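Local coordinates for protein lovastatin nonaketide synthase, polyketide synthase component (Aspergillus terreus, PDB 7CPX) that assembles the nonaketide precursor of lovastatin, dihydromonacolin L, from malonyl-CoA, with methylation from S-adenosylmethionine and reduction by NADPH, at residues F1858-V1863 and A2376-V2381; T2151-D2156 and H2179-I2184. The protein carries 2 engineered substitutions. One frame throughout, in Å; residues are numbered along the deposited sequence.

Interaction 1. Residues F1858-V1863 and A2376-V2381; sequences FVPESV and AGRRAV
The F1858 ring meets R2379 along its edge: NE of R2379 sits near the ring plane, 3.5 Å from CE2 of F1858, and CZ of the same guanidinium lies in that plane as well. The two flat groups stand steeply to each other, their planes 74° apart, so the arginine abuts the ring's rim and does not stack on it. Closer to the helix, CB of R2379 comes within 3.6 Å of F1858 CE2. The ring of H2382, one turn further along the helix, also meets F1858, at an inclined angle. The other flat group is the guanidinium of R2378, and here the F1858 carbonyl lies over one face. F1858 O is 3.0 Å from NH2 of R2378, yet the N-H bonds do not aim at it and no hydrogen bond is made. P1860 CD approaches NH1 of R2378 at 4.0 Å.

This contact brings the loop between strands 1849-1853 and 1869-1883 against helix 2363-2385 of the ketoreductase domain. In the Rossmann-type fold of that domain the helix comes, along the chain, between strands 2329-2333 and 2400-2402, which are neighbours in the parallel sheet. The loop leads into a region probably corresponding to the non-functional enoylreductase, a role that LovC fills in trans.

R2378 reaches the loop by folding over: its chain turns at chi2 (116°) and again at chi3 (69°), which lays the guanidinium under the F1858 carbonyl with its N-H groups directed past it. NH1 donates to L2152 O and NH2 to W1857 O, fixing the rotation of the plane. Nearer the backbone, CB of R2378 touches CB of F1858 at 3.9 Å, while V1859 CG2 runs alongside the arginine and stays 4.1 Å from NH2 of R2378.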
loop_
_atom_site.group_PDB
_atom_site.type_symbol
_atom_site.label_atom_id
_atom_site.label_comp_id
_atom_site.label_asym_id
_atom_site.label_seq_id
_atom_site.Cartn_x
_atom_site.Cartn_y
_atom_site.Cartn_z
ATOM N N PHE A 1858 -13.762 26.884 -50.173
ATOM C CA PHE A 1858 -13.429 27.824 -51.240
ATOM C C PHE A 1858 -12.296 28.769 -50.832
ATOM O O PHE A 1858 -12.467 29.986 -50.734
ATOM C CB PHE A 1858 -14.673 28.612 -51.659
ATOM C CG PHE A 1858 -15.916 27.774 -51.754
ATOM C CD1 PHE A 1858 -16.113 26.921 -52.824
ATOM C CD2 PHE A 1858 -16.889 27.844 -50.772
ATOM C CE1 PHE A 1858 -17.256 26.151 -52.913
ATOM C CE2 PHE A 1858 -18.033 27.076 -50.854
ATOM C CZ PHE A 1858 -18.218 26.229 -51.926
ATOM N N VAL A 1859 -11.128 28.184 -50.591
ATOM C CA VAL A 1859 -9.905 28.967 -50.433
ATOM C C VAL A 1859 -9.391 29.295 -51.831
ATOM O O VAL A 1859 -9.137 28.376 -52.622
ATOM C CB VAL A 1859 -8.852 28.211 -49.606
ATOM C CG1 VAL A 1859 -7.563 29.011 -49.539
ATOM C CG2 VAL A 1859 -9.379 27.939 -48.210
ATOM N N PRO A 1860 -9.220 30.571 -52.185
ATOM C CA PRO A 1860 -8.904 30.927 -53.571
ATOM C C PRO A 1860 -7.449 30.738 -53.971
ATOM O O PRO A 1860 -7.087 31.105 -55.092
ATOM C CB PRO A 1860 -9.287 32.414 -53.622
ATOM C CG PRO A 1860 -8.998 32.903 -52.254
ATOM C CD PRO A 1860 -9.320 31.763 -51.323
ATOM N N GLU A 1861 -6.606 30.181 -53.107
ATOM C CA GLU A 1861 -5.183 30.036 -53.408
ATOM C C GLU A 1861 -4.976 28.762 -54.217
ATOM O O GLU A 1861 -4.888 27.664 -53.662
ATOM C CB GLU A 1861 -4.361 30.015 -52.125
ATOM C CG GLU A 1861 -2.905 29.630 -52.336
ATOM C CD GLU A 1861 -2.251 30.417 -53.455
ATOM O OE1 GLU A 1861 -2.558 31.620 -53.597
ATOM O OE2 GLU A 1861 -1.440 29.830 -54.199
ATOM N N SER A 1862 -4.900 28.908 -55.539
ATOM C CA SER A 1862 -4.595 27.798 -56.436
ATOM C C SER A 1862 -3.665 28.262 -57.548
ATOM O O SER A 1862 -3.676 27.719 -58.658
ATOM C CB SER A 1862 -5.871 27.192 -57.019
ATOM O OG SER A 1862 -5.568 26.131 -57.908
ATOM N N VAL A 1863 -2.843 29.275 -57.265
ATOM C CA VAL A 1863 -1.893 29.823 -58.227
ATOM C C VAL A 1863 -0.457 29.486 -57.843
ATOM O O VAL A 1863 0.301 28.943 -58.653
ATOM C CB VAL A 1863 -2.074 31.351 -58.393
ATOM C CG1 VAL A 1863 -3.392 31.648 -59.091
ATOM C CG2 VAL A 1863 -2.003 32.078 -57.052
ATOM N N ALA A 2376 -19.792 32.051 -46.948
ATOM C CA ALA A 2376 -21.040 32.312 -47.650
ATOM C C ALA A 2376 -20.817 33.242 -48.831
ATOM O O ALA A 2376 -21.396 33.044 -49.900
ATOM C CB ALA A 2376 -22.069 32.906 -46.691
ATOM N N GLY A 2377 -19.983 34.267 -48.655
ATOM C CA GLY A 2377 -19.682 35.155 -49.766
ATOM C C GLY A 2377 -18.982 34.433 -50.902
ATOM O O GLY A 2377 -19.342 34.586 -52.075
ATOM N N ARG A 2378 -17.972 33.627 -50.568
ATOM C CA ARG A 2378 -17.266 32.873 -51.600
ATOM C C ARG A 2378 -18.197 31.880 -52.286
ATOM O O ARG A 2378 -18.152 31.718 -53.511
ATOM C CB ARG A 2378 -16.058 32.152 -50.997
ATOM C CG ARG A 2378 -14.783 32.989 -50.967
ATOM C CD ARG A 2378 -14.323 33.269 -49.547
ATOM N NE ARG A 2378 -13.831 32.067 -48.879
ATOM C CZ ARG A 2378 -12.612 31.920 -48.376
ATOM N NH1 ARG A 2378 -11.724 32.900 -48.401
ATOM N NH2 ARG A 2378 -12.276 30.757 -47.824
ATOM N N ARG A 2379 -19.051 31.208 -51.512
ATOM C CA ARG A 2379 -19.996 30.260 -52.087
ATOM C C ARG A 2379 -21.002 30.965 -52.984
ATOM O O ARG A 2379 -21.388 30.431 -54.025
ATOM C CB ARG A 2379 -20.713 29.495 -50.973
ATOM C CG ARG A 2379 -21.759 28.514 -51.475
ATOM C CD ARG A 2379 -22.363 27.689 -50.346
ATOM N NE ARG A 2379 -21.382 26.815 -49.709
ATOM C CZ ARG A 2379 -20.942 26.938 -48.464
ATOM N NH1 ARG A 2379 -21.386 27.891 -47.658
ATOM N NH2 ARG A 2379 -20.037 26.076 -48.009
ATOM N N ALA A 2380 -21.452 32.157 -52.588
ATOM C CA ALA A 2380 -22.361 32.920 -53.431
ATOM C C ALA A 2380 -21.689 33.311 -54.737
ATOM O O ALA A 2380 -22.300 33.231 -55.806
ATOM C CB ALA A 2380 -22.847 34.163 -52.688
ATOM N N VAL A 2381 -20.424 33.726 -54.673
ATOM C CA VAL A 2381 -19.697 34.063 -55.896
ATOM C C VAL A 2381 -19.586 32.841 -56.799
ATOM O O VAL A 2381 -19.820 32.915 -58.012
ATOM C CB VAL A 2381 -18.313 34.640 -55.555
ATOM C CG1 VAL A 2381 -17.431 34.670 -56.794
ATOM C CG2 VAL A 2381 -18.457 36.032 -54.974
#

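Interaction 2. Residues T2151-D2156 and H2179-I2184; sequences TLFAAD and HGACHI
F2153 turns the edge of its ring to the H2179 carbonyl: CD2 of F2153 lies 3.1 Å from H2179 O, with that oxygen near the ring plane. CG of F2153 is anti to its carbonyl carbon (chi1 -56°), which carries the ring edge to the H2179 carbonyl; Y2159 meets the ring edge-to-face, and W2175 and M2176 of helix 2167-2178 pack around it. CB of F2153 reaches CB of A2181 at 4.1 Å. On the outer side, T2151 CG2 lies 3.7 Å from H2179 O. Further along, H2183 repeats the edge-on theme: CD2 of H2183 is 3.1 Å from A2155 O, and that oxygen lies in the imidazole plane at the ring edge. C2182 points its sulfur at the A2155 methyl.

The two segments run in the same direction, as expected here. Segment 2151-2156 leads into strand 2158-2162. Segment 2179-2184 leads from helix 2167-2178 into the neighbouring parallel strand 2183-2187. The contact thus closes the first beta-alpha-beta crossover of the ketoreductase's Rossmann fold, at the end where these strands begin.

The polar part of the contact is all backbone. L2152 N donates to H2179 O over 3.2 Å, at 160° but from 40° above the carbonyl plane, and F2153 N adds a weak bond to that oxygen. G2180, at a positive phi, lets the chain turn there, its CA carrying a CH...O contact to F2153 O. One carbonyl receives both N-H groups and no salt bridge crosses the pair, so its polar link is carried by main-chain atoms, with the aromatic and small side chains fitted round it.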
loop_
_atom_site.group_PDB
_atom_site.type_symbol
_atom_site.label_atom_id
_atom_site.label_comp_id
_atom_site.label_asym_id
_atom_site.label_seq_id
_atom_site.Cartn_x
_atom_site.Cartn_y
_atom_site.Cartn_z
ATOM N N THR A 2151 -7.541 26.242 -43.080
ATOM C CA THR A 2151 -7.163 27.565 -43.556
ATOM C C THR A 2151 -8.287 28.157 -44.396
ATOM O O THR A 2151 -8.878 27.475 -45.237
ATOM C CB THR A 2151 -5.875 27.487 -44.374
ATOM O OG1 THR A 2151 -4.787 27.109 -43.522
ATOM C CG2 THR A 2151 -5.571 28.831 -45.017
ATOM N N LEU A 2152 -8.580 29.436 -44.162
ATOM C CA LEU A 2152 -9.673 30.120 -44.832
ATOM C C LEU A 2152 -9.234 31.315 -45.661
ATOM O O LEU A 2152 -10.070 31.889 -46.369
ATOM C CB LEU A 2152 -10.705 30.604 -43.804
ATOM C CG LEU A 2152 -11.487 29.518 -43.071
ATOM C CD1 LEU A 2152 -12.214 30.125 -41.896
ATOM C CD2 LEU A 2152 -12.467 28.846 -44.009
ATOM N N PHE A 2153 -7.966 31.706 -45.601
ATOM C CA PHE A 2153 -7.511 32.947 -46.203
ATOM C C PHE A 2153 -6.211 32.720 -46.961
ATOM O O PHE A 2153 -5.439 31.810 -46.648
ATOM C CB PHE A 2153 -7.317 34.024 -45.134
ATOM C CG PHE A 2153 -8.549 34.282 -44.314
ATOM C CD1 PHE A 2153 -9.585 35.044 -44.817
ATOM C CD2 PHE A 2153 -8.670 33.755 -43.042
ATOM C CE1 PHE A 2153 -10.719 35.278 -44.067
ATOM C CE2 PHE A 2153 -9.800 33.986 -42.287
ATOM C CZ PHE A 2153 -10.828 34.749 -42.799
ATOM N N ALA A 2154 -5.979 33.567 -47.958
ATOM C CA ALA A 2154 -4.796 33.473 -48.796
ATOM C C ALA A 2154 -3.670 34.328 -48.229
ATOM O O ALA A 2154 -3.896 35.410 -47.681
ATOM C CB ALA A 2154 -5.110 33.913 -50.226
ATOM N N ALA A 2155 -2.442 33.826 -48.372
ATOM C CA ALA A 2155 -1.272 34.530 -47.866
ATOM C C ALA A 2155 -0.855 35.696 -48.751
ATOM O O ALA A 2155 -0.084 36.550 -48.301
ATOM C CB ALA A 2155 -0.098 33.560 -47.725
ATOM N N ASP A 2156 -1.341 35.753 -49.991
ATOM C CA ASP A 2156 -0.941 36.777 -50.949
ATOM C C ASP A 2156 -1.980 37.883 -51.082
ATOM O O ASP A 2156 -2.116 38.481 -52.155
ATOM C CB ASP A 2156 -0.669 36.142 -52.312
ATOM C CG ASP A 2156 -1.884 35.433 -52.879
ATOM O OD1 ASP A 2156 -2.922 35.381 -52.186
ATOM O OD2 ASP A 2156 -1.802 34.927 -54.018
ATOM N N HIS A 2179 -5.443 31.529 -39.366
ATOM C CA HIS A 2179 -6.104 30.770 -40.420
ATOM C C HIS A 2179 -5.768 31.327 -41.799
ATOM O O HIS A 2179 -6.640 31.471 -42.660
ATOM C CB HIS A 2179 -7.613 30.737 -40.196
ATOM C CG HIS A 2179 -8.037 29.786 -39.123
ATOM N ND1 HIS A 2179 -8.210 30.170 -37.811
ATOM C CD2 HIS A 2179 -8.306 28.460 -39.165
ATOM C CE1 HIS A 2179 -8.577 29.123 -37.093
ATOM N NE2 HIS A 2179 -8.642 28.073 -37.891
ATOM N N GLY A 2180 -4.496 31.646 -42.030
ATOM C CA GLY A 2180 -3.983 31.870 -43.368
ATOM C C GLY A 2180 -3.790 33.317 -43.770
ATOM O O GLY A 2180 -3.199 33.566 -44.828
ATOM N N ALA A 2181 -4.258 34.279 -42.980
ATOM C CA ALA A 2181 -4.154 35.690 -43.354
ATOM C C ALA A 2181 -2.768 36.197 -42.977
ATOM O O ALA A 2181 -2.507 36.576 -41.835
ATOM C CB ALA A 2181 -5.242 36.512 -42.681
ATOM N N CYS A 2182 -1.868 36.216 -43.957
ATOM C CA CYS A 2182 -0.511 36.686 -43.725
ATOM C C CYS A 2182 -0.392 38.204 -43.757
ATOM O O CYS A 2182 0.652 38.732 -43.358
ATOM C CB CYS A 2182 0.438 36.079 -44.761
ATOM S SG CYS A 2182 0.641 34.290 -44.614
ATOM N N HIS A 2183 -1.421 38.915 -44.215
ATOM C CA HIS A 2183 -1.379 40.370 -44.304
ATOM C C HIS A 2183 -2.725 40.930 -43.876
ATOM O O HIS A 2183 -3.738 40.703 -44.544
ATOM C CB HIS A 2183 -1.026 40.825 -45.723
ATOM C CG HIS A 2183 0.293 40.310 -46.206
ATOM N ND1 HIS A 2183 1.482 40.963 -45.962
ATOM C CD2 HIS A 2183 0.612 39.198 -46.909
ATOM C CE1 HIS A 2183 2.476 40.279 -46.499
ATOM N NE2 HIS A 2183 1.975 39.203 -47.080
ATOM N N ILE A 2184 -2.730 41.668 -42.771
ATOM C CA ILE A 2184 -3.948 42.220 -42.194
ATOM C C ILE A 2184 -3.751 43.709 -41.953
ATOM O O ILE A 2184 -2.663 44.149 -41.560
ATOM C CB ILE A 2184 -4.333 41.500 -40.884
ATOM C CG1 ILE A 2184 -4.446 39.995 -41.130
ATOM C CG2 ILE A 2184 -5.645 42.045 -40.348
ATOM C CD1 ILE A 2184 -4.725 39.186 -39.888
#

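In the fold
Interaction 2 is partly buried within the ketoreductase domain, joining the lead-in to strand 2158-2162 to the turn that enters strand 2183-2187, whereas interaction 1 lies at the surface and brings an outside loop against a helix of the same domain. Their centres are about 13 Å apart, and interaction 2 is nested inside the long chain loop that interaction 1 closes. R2378 links the two, and V1859 CG2 packs on T2151 and L2152, so loop 1858-1863 rests on helix 2363-2385 and on the lead-in 2151-2156. E1861 and D2156 bring like charges close at this junction. Interaction 1 uses arginines, R2378 among them buried, and a ring; interaction 2 uses backbone bonds with small or aromatic groups.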